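Local coordinates for DUF4276 family protein (Pyrococcus horikoshii, PDB 2P62), which is of unknown function but belongs to a Toprim-like family, so a role in nucleic-acid metabolism is possible, at residues A[15-27]-A[226-240]. Residues are numbered along the deposited sequence; the frame is centred on the assembly and turned at random.
Sequences SFFKVLLEKLYGF and FLSEVNLLPLLERMV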
loop_
_atom_site.group_PDB
_atom_site.type_symbol
_atom_site.label_atom_id
_atom_site.label_comp_id
_atom_site.label_asym_id
_atom_site.label_seq_id
_atom_site.Cartn_x
_atom_site.Cartn_y
_atom_site.Cartn_z
ATOM N N SER A 15 1.684 4.147 10.196
ATOM C CA SER A 15 0.748 3.158 10.737
ATOM C C SER A 15 1.202 2.657 12.093
ATOM O O SER A 15 0.401 2.550 13.025
ATOM C CB SER A 15 0.606 1.957 9.798
ATOM O OG SER A 15 -0.084 2.306 8.622
ATOM N N PHE A 16 2.490 2.343 12.186
ATOM C CA PHE A 16 3.072 1.847 13.423
ATOM C C PHE A 16 2.761 2.814 14.569
ATOM O O PHE A 16 2.224 2.409 15.594
ATOM C CB PHE A 16 4.592 1.662 13.254
ATOM C CG PHE A 16 5.289 1.158 14.491
ATOM C CD1 PHE A 16 5.907 2.043 15.369
ATOM C CD2 PHE A 16 5.314 -0.199 14.789
ATOM C CE1 PHE A 16 6.543 1.582 16.530
ATOM C CE2 PHE A 16 5.946 -0.671 15.947
ATOM C CZ PHE A 16 6.560 0.225 16.819
ATOM N N PHE A 17 3.061 4.095 14.389
ATOM C CA PHE A 17 2.794 5.064 15.443
ATOM C C PHE A 17 1.304 5.293 15.684
ATOM O O PHE A 17 0.871 5.451 16.828
ATOM C CB PHE A 17 3.485 6.395 15.137
ATOM C CG PHE A 17 4.920 6.442 15.581
ATOM C CD1 PHE A 17 5.240 6.650 16.922
ATOM C CD2 PHE A 17 5.952 6.226 14.671
ATOM C CE1 PHE A 17 6.571 6.635 17.356
ATOM C CE2 PHE A 17 7.284 6.208 15.092
ATOM C CZ PHE A 17 7.595 6.412 16.443
ATOM N N LYS A 18 0.525 5.299 14.605
ATOM C CA LYS A 18 -0.913 5.518 14.686
ATOM C C LYS A 18 -1.626 4.420 15.484
ATOM O O LYS A 18 -2.478 4.708 16.325
ATOM C CB LYS A 18 -1.494 5.631 13.265
ATOM C CG LYS A 18 -2.942 6.119 13.182
ATOM C CD LYS A 18 -3.921 4.979 12.945
ATOM C CE LYS A 18 -3.912 4.533 11.499
ATOM N NZ LYS A 18 -4.349 5.637 10.635
ATOM N N VAL A 19 -1.280 3.160 15.252
ATOM C CA VAL A 19 -1.965 2.112 16.000
ATOM C C VAL A 19 -1.613 2.179 17.493
ATOM O O VAL A 19 -2.468 1.956 18.348
ATOM C CB VAL A 19 -1.683 0.689 15.414
ATOM C CG1 VAL A 19 -0.196 0.346 15.496
ATOM C CG2 VAL A 19 -2.529 -0.345 16.149
ATOM N N LEU A 20 -0.369 2.507 17.819
ATOM C CA LEU A 20 -0.002 2.611 19.223
ATOM C C LEU A 20 -0.676 3.817 19.870
ATOM O O LEU A 20 -1.232 3.710 20.960
ATOM C CB LEU A 20 1.507 2.751 19.380
ATOM C CG LEU A 20 2.361 1.555 18.960
ATOM C CD1 LEU A 20 3.795 2.026 18.854
ATOM C CD2 LEU A 20 2.216 0.392 19.948
ATOM N N LEU A 21 -0.624 4.965 19.200
ATOM C CA LEU A 21 -1.211 6.193 19.732
ATOM C C LEU A 21 -2.731 6.125 19.888
ATOM O O LEU A 21 -3.288 6.748 20.787
ATOM C CB LEU A 21 -0.827 7.387 18.849
ATOM C CG LEU A 21 0.654 7.788 18.814
ATOM C CD1 LEU A 21 0.863 8.939 17.840
ATOM C CD2 LEU A 21 1.104 8.183 20.218
ATOM N N GLU A 22 -3.396 5.370 19.015
ATOM C CA GLU A 22 -4.847 5.218 19.077
ATOM C C GLU A 22 -5.257 4.090 20.021
ATOM O O GLU A 22 -5.888 4.322 21.054
ATOM C CB GLU A 22 -5.428 4.932 17.679
ATOM C CG GLU A 22 -5.402 6.135 16.728
ATOM C CD GLU A 22 -6.058 5.881 15.362
ATOM O OE1 GLU A 22 -6.171 6.848 14.581
ATOM O OE2 GLU A 22 -6.457 4.738 15.058
ATOM N N LYS A 23 -4.863 2.871 19.669
ATOM C CA LYS A 23 -5.222 1.686 20.431
ATOM C C LYS A 23 -4.568 1.508 21.789
ATOM O O LYS A 23 -5.069 0.762 22.628
ATOM C CB LYS A 23 -4.985 0.445 19.567
ATOM C CG LYS A 23 -5.775 0.451 18.254
ATOM C CD LYS A 23 -7.289 0.519 18.491
ATOM C CE LYS A 23 -8.094 0.460 17.182
ATOM N NZ LYS A 23 -7.904 1.662 16.329
ATOM N N LEU A 24 -3.460 2.196 22.019
ATOM C CA LEU A 24 -2.776 2.074 23.297
ATOM C C LEU A 24 -2.910 3.327 24.170
ATOM O O LEU A 24 -3.012 3.218 25.388
ATOM C CB LEU A 24 -1.304 1.762 23.061
ATOM C CG LEU A 24 -0.546 1.217 24.268
ATOM C CD1 LEU A 24 -1.076 -0.171 24.638
ATOM C CD2 LEU A 24 0.923 1.143 23.930
ATOM N N TYR A 25 -2.918 4.514 23.564
ATOM C CA TYR A 25 -3.035 5.736 24.360
ATOM C C TYR A 25 -4.349 6.499 24.263
ATOM O O TYR A 25 -4.440 7.610 24.759
ATOM C CB TYR A 25 -1.863 6.694 24.077
ATOM C CG TYR A 25 -0.526 6.120 24.466
ATOM C CD1 TYR A 25 0.243 5.433 23.541
ATOM C CD2 TYR A 25 -0.068 6.193 25.780
ATOM C CE1 TYR A 25 1.435 4.825 23.907
ATOM C CE2 TYR A 25 1.131 5.584 26.163
ATOM C CZ TYR A 25 1.874 4.900 25.216
ATOM O OH TYR A 25 3.050 4.274 25.563
ATOM N N GLY A 26 -5.354 5.916 23.618
ATOM C CA GLY A 26 -6.644 6.574 23.526
ATOM C C GLY A 26 -6.780 7.737 22.565
ATOM O O GLY A 26 -7.789 8.433 22.579
ATOM N N PHE A 27 -5.785 7.971 21.728
ATOM C CA PHE A 27 -5.899 9.070 20.789
ATOM C C PHE A 27 -6.893 8.730 19.677
ATOM O O PHE A 27 -7.010 7.574 19.268
ATOM C CB PHE A 27 -4.522 9.398 20.209
ATOM C CG PHE A 27 -3.775 10.438 20.987
ATOM C CD1 PHE A 27 -3.795 11.766 20.578
ATOM C CD2 PHE A 27 -3.079 10.103 22.140
ATOM C CE1 PHE A 27 -3.131 12.753 21.305
ATOM C CE2 PHE A 27 -2.411 11.084 22.878
ATOM C CZ PHE A 27 -2.438 12.412 22.458
ATOM N N PHE A 226 7.649 -5.405 24.805
ATOM C CA PHE A 226 8.375 -5.187 23.570
ATOM C C PHE A 226 8.778 -3.716 23.476
ATOM O O PHE A 226 9.952 -3.402 23.277
ATOM C CB PHE A 226 7.505 -5.606 22.374
ATOM C CG PHE A 226 7.829 -4.884 21.093
ATOM C CD1 PHE A 226 6.989 -3.875 20.620
ATOM C CD2 PHE A 226 8.985 -5.185 20.377
ATOM C CE1 PHE A 226 7.294 -3.178 19.455
ATOM C CE2 PHE A 226 9.304 -4.495 19.211
ATOM C CZ PHE A 226 8.460 -3.489 18.747
ATOM N N LEU A 227 7.803 -2.821 23.643
ATOM C CA LEU A 227 8.042 -1.373 23.573
ATOM C C LEU A 227 9.123 -0.911 24.548
ATOM O O LEU A 227 9.851 0.054 24.282
ATOM C CB LEU A 227 6.749 -0.600 23.870
ATOM C CG LEU A 227 5.608 -0.670 22.850
ATOM C CD1 LEU A 227 4.374 0.040 23.410
ATOM C CD2 LEU A 227 6.053 -0.037 21.533
ATOM N N SER A 228 9.211 -1.597 25.684
ATOM C CA SER A 228 10.195 -1.267 26.706
ATOM C C SER A 228 11.595 -1.782 26.333
ATOM O O SER A 228 12.572 -1.036 26.408
ATOM C CB SER A 228 9.751 -1.843 28.059
ATOM O OG SER A 228 10.634 -1.456 29.102
ATOM N N GLU A 229 11.691 -3.042 25.913
ATOM C CA GLU A 229 12.988 -3.619 25.545
ATOM C C GLU A 229 13.617 -2.955 24.321
ATOM O O GLU A 229 14.837 -2.983 24.152
ATOM C CB GLU A 229 12.867 -5.129 25.286
ATOM C CG GLU A 229 12.156 -5.891 26.385
ATOM C CD GLU A 229 12.274 -7.402 26.256
ATOM O OE1 GLU A 229 12.351 -7.918 25.120
ATOM O OE2 GLU A 229 12.265 -8.081 27.307
ATOM N N VAL A 230 12.789 -2.367 23.461
ATOM C CA VAL A 230 13.299 -1.704 22.262
ATOM C C VAL A 230 13.476 -0.217 22.539
ATOM O O VAL A 230 13.943 0.543 21.693
ATOM C CB VAL A 230 12.337 -1.882 21.070
ATOM C CG1 VAL A 230 12.899 -1.197 19.842
ATOM C CG2 VAL A 230 12.135 -3.355 20.785
ATOM N N ASN A 231 13.102 0.178 23.748
ATOM C CA ASN A 231 13.191 1.560 24.197
ATOM C C ASN A 231 12.343 2.516 23.354
ATOM O O ASN A 231 12.848 3.487 22.795
ATOM C CB ASN A 231 14.652 2.027 24.221
ATOM C CG ASN A 231 14.936 2.991 25.373
ATOM O OD1 ASN A 231 14.676 2.678 26.546
ATOM N ND2 ASN A 231 15.467 4.167 25.045
ATOM N N LEU A 232 11.047 2.217 23.269
ATOM C CA LEU A 232 10.090 3.043 22.541
ATOM C C LEU A 232 9.155 3.713 23.541
ATOM O O LEU A 232 8.526 4.722 23.243
ATOM C CB LEU A 232 9.260 2.200 21.562
ATOM C CG LEU A 232 9.768 2.096 20.124
ATOM C CD1 LEU A 232 8.888 1.144 19.344
ATOM C CD2 LEU A 232 9.768 3.485 19.470
ATOM N N LEU A 233 9.082 3.159 24.741
ATOM C CA LEU A 233 8.200 3.703 25.770
ATOM C C LEU A 233 8.465 5.167 26.128
ATOM O O LEU A 233 7.549 5.990 26.129
ATOM C CB LEU A 233 8.280 2.829 27.018
ATOM C CG LEU A 233 6.957 2.270 27.543
ATOM C CD1 LEU A 233 6.046 1.835 26.393
ATOM C CD2 LEU A 233 7.262 1.108 28.472
ATOM N N PRO A 234 9.718 5.511 26.445
ATOM C CA PRO A 234 10.027 6.901 26.795
ATOM C C PRO A 234 9.681 7.908 25.698
ATOM O O PRO A 234 9.313 9.042 25.990
ATOM C CB PRO A 234 11.522 6.852 27.145
ATOM C CG PRO A 234 12.019 5.632 26.417
ATOM C CD PRO A 234 10.902 4.651 26.585
ATOM N N LEU A 235 9.786 7.490 24.442
ATOM C CA LEU A 235 9.454 8.365 23.314
ATOM C C LEU A 235 7.930 8.553 23.234
ATOM O O LEU A 235 7.425 9.669 23.069
ATOM C CB LEU A 235 9.948 7.750 21.998
ATOM C CG LEU A 235 9.442 8.441 20.719
ATOM C CD1 LEU A 235 10.209 9.748 20.508
ATOM C CD2 LEU A 235 9.621 7.528 19.518
ATOM N N LEU A 236 7.204 7.446 23.334
ATOM C CA LEU A 236 5.753 7.484 23.277
ATOM C C LEU A 236 5.194 8.283 24.439
ATOM O O LEU A 236 4.295 9.108 24.264
ATOM C CB LEU A 236 5.187 6.061 23.311
ATOM C CG LEU A 236 5.479 5.238 22.048
ATOM C CD1 LEU A 236 5.305 3.747 22.306
ATOM C CD2 LEU A 236 4.559 5.727 20.944
ATOM N N GLU A 237 5.737 8.048 25.627
ATOM C CA GLU A 237 5.255 8.744 26.813
ATOM C C GLU A 237 5.537 10.242 26.753
ATOM O O GLU A 237 4.895 11.021 27.446
ATOM C CB GLU A 237 5.856 8.111 28.076
ATOM C CG GLU A 237 5.554 6.618 28.183
ATOM C CD GLU A 237 6.050 5.994 29.473
ATOM O OE1 GLU A 237 7.140 6.383 29.950
ATOM O OE2 GLU A 237 5.357 5.099 30.004
ATOM N N ARG A 238 6.482 10.635 25.905
ATOM C CA ARG A 238 6.825 12.040 25.735
ATOM C C ARG A 238 5.817 12.675 24.775
ATOM O O ARG A 238 5.274 13.755 25.042
ATOM C CB ARG A 238 8.239 12.171 25.168
ATOM C CG ARG A 238 9.035 13.308 25.770
ATOM C CD ARG A 238 9.079 13.156 27.278
ATOM N NE ARG A 238 9.815 14.228 27.939
ATOM C CZ ARG A 238 11.138 14.337 27.945
ATOM N NH1 ARG A 238 11.707 15.352 28.581
ATOM N NH2 ARG A 238 11.890 13.434 27.324
ATOM N N MET A 239 5.582 11.985 23.657
ATOM C CA MET A 239 4.638 12.420 22.636
ATOM C C MET A 239 3.303 12.703 23.319
ATOM O O MET A 239 2.690 13.750 23.111
ATOM C CB MET A 239 4.458 11.322 21.572
ATOM C CG MET A 239 5.709 10.963 20.748
ATOM S SD MET A 239 5.383 9.619 19.557
ATOM C CE MET A 239 6.536 10.048 18.221
ATOM N N VAL A 240 2.861 11.767 24.148
ATOM C CA VAL A 240 1.609 11.932 24.860
ATOM C C VAL A 240 1.913 12.561 26.214
ATOM O O VAL A 240 3.063 12.591 26.642
ATOM C CB VAL A 240 0.913 10.585 25.050
ATOM C CG1 VAL A 240 -0.420 10.789 25.722
ATOM C CG2 VAL A 240 0.715 9.922 23.701
#
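Leu-20 packs on Leu-236, and Leu-21 and Tyr-25 on both Leu-236 and Val-240, joining the first helix of a probably Toprim-like alpha/beta domain to the C-terminal helix of the chain. The axes of segments 15-23 and 233-239 cross at -65°, with a closest approach of 11.5 Å. The contact is apolar, and no hydrogen bond spans it.

Aromatic rings carry much of it. With chi1 at 180°, the Phe-16 ring swings away from its own backbone N and reaches Leu-232. CD1 of Leu-232 meets the ring edge in plane, 3.6 Å from Phe-16 CZ. Phe-17 makes a Met-aromatic contact: Met-239 SD lies 4.8 Å from the ring centroid, oblique to the ring. CD2 of Leu-235 touches the edge of the same ring, and Phe-16 CD1 lies over one face near the rim. Tyr-25 lies beside the C-terminal helix, its OH 3.6 Å from Leu-236 CB. Val-240 CG2 approaches Tyr-25 CG obliquely.

Aliphatic contacts fill in between. Leu-20 and Leu-227 lie alongside each other, pointing opposite ways, while Leu-24 CD2 meets Leu-227 CD1 tip to tip at 3.7 Å. Leu-227 thus brings the end of helix 220-229 into the contact. Beyond it, Asn-231 closes that helix in a Schellman motif, and Leu-227 O accepts from both Leu-232 N and Leu-233 N as the chain turns into helix 233-239. On the sheet side, Phe-17 touches Met-136 and Leu-21 touches Leu-53.

Val-240 ends the contact with both branches on one ring atom: Phe-27 CE2 is 3.5 Å from CG1 of Val-240 and 3.4 Å from its CG2.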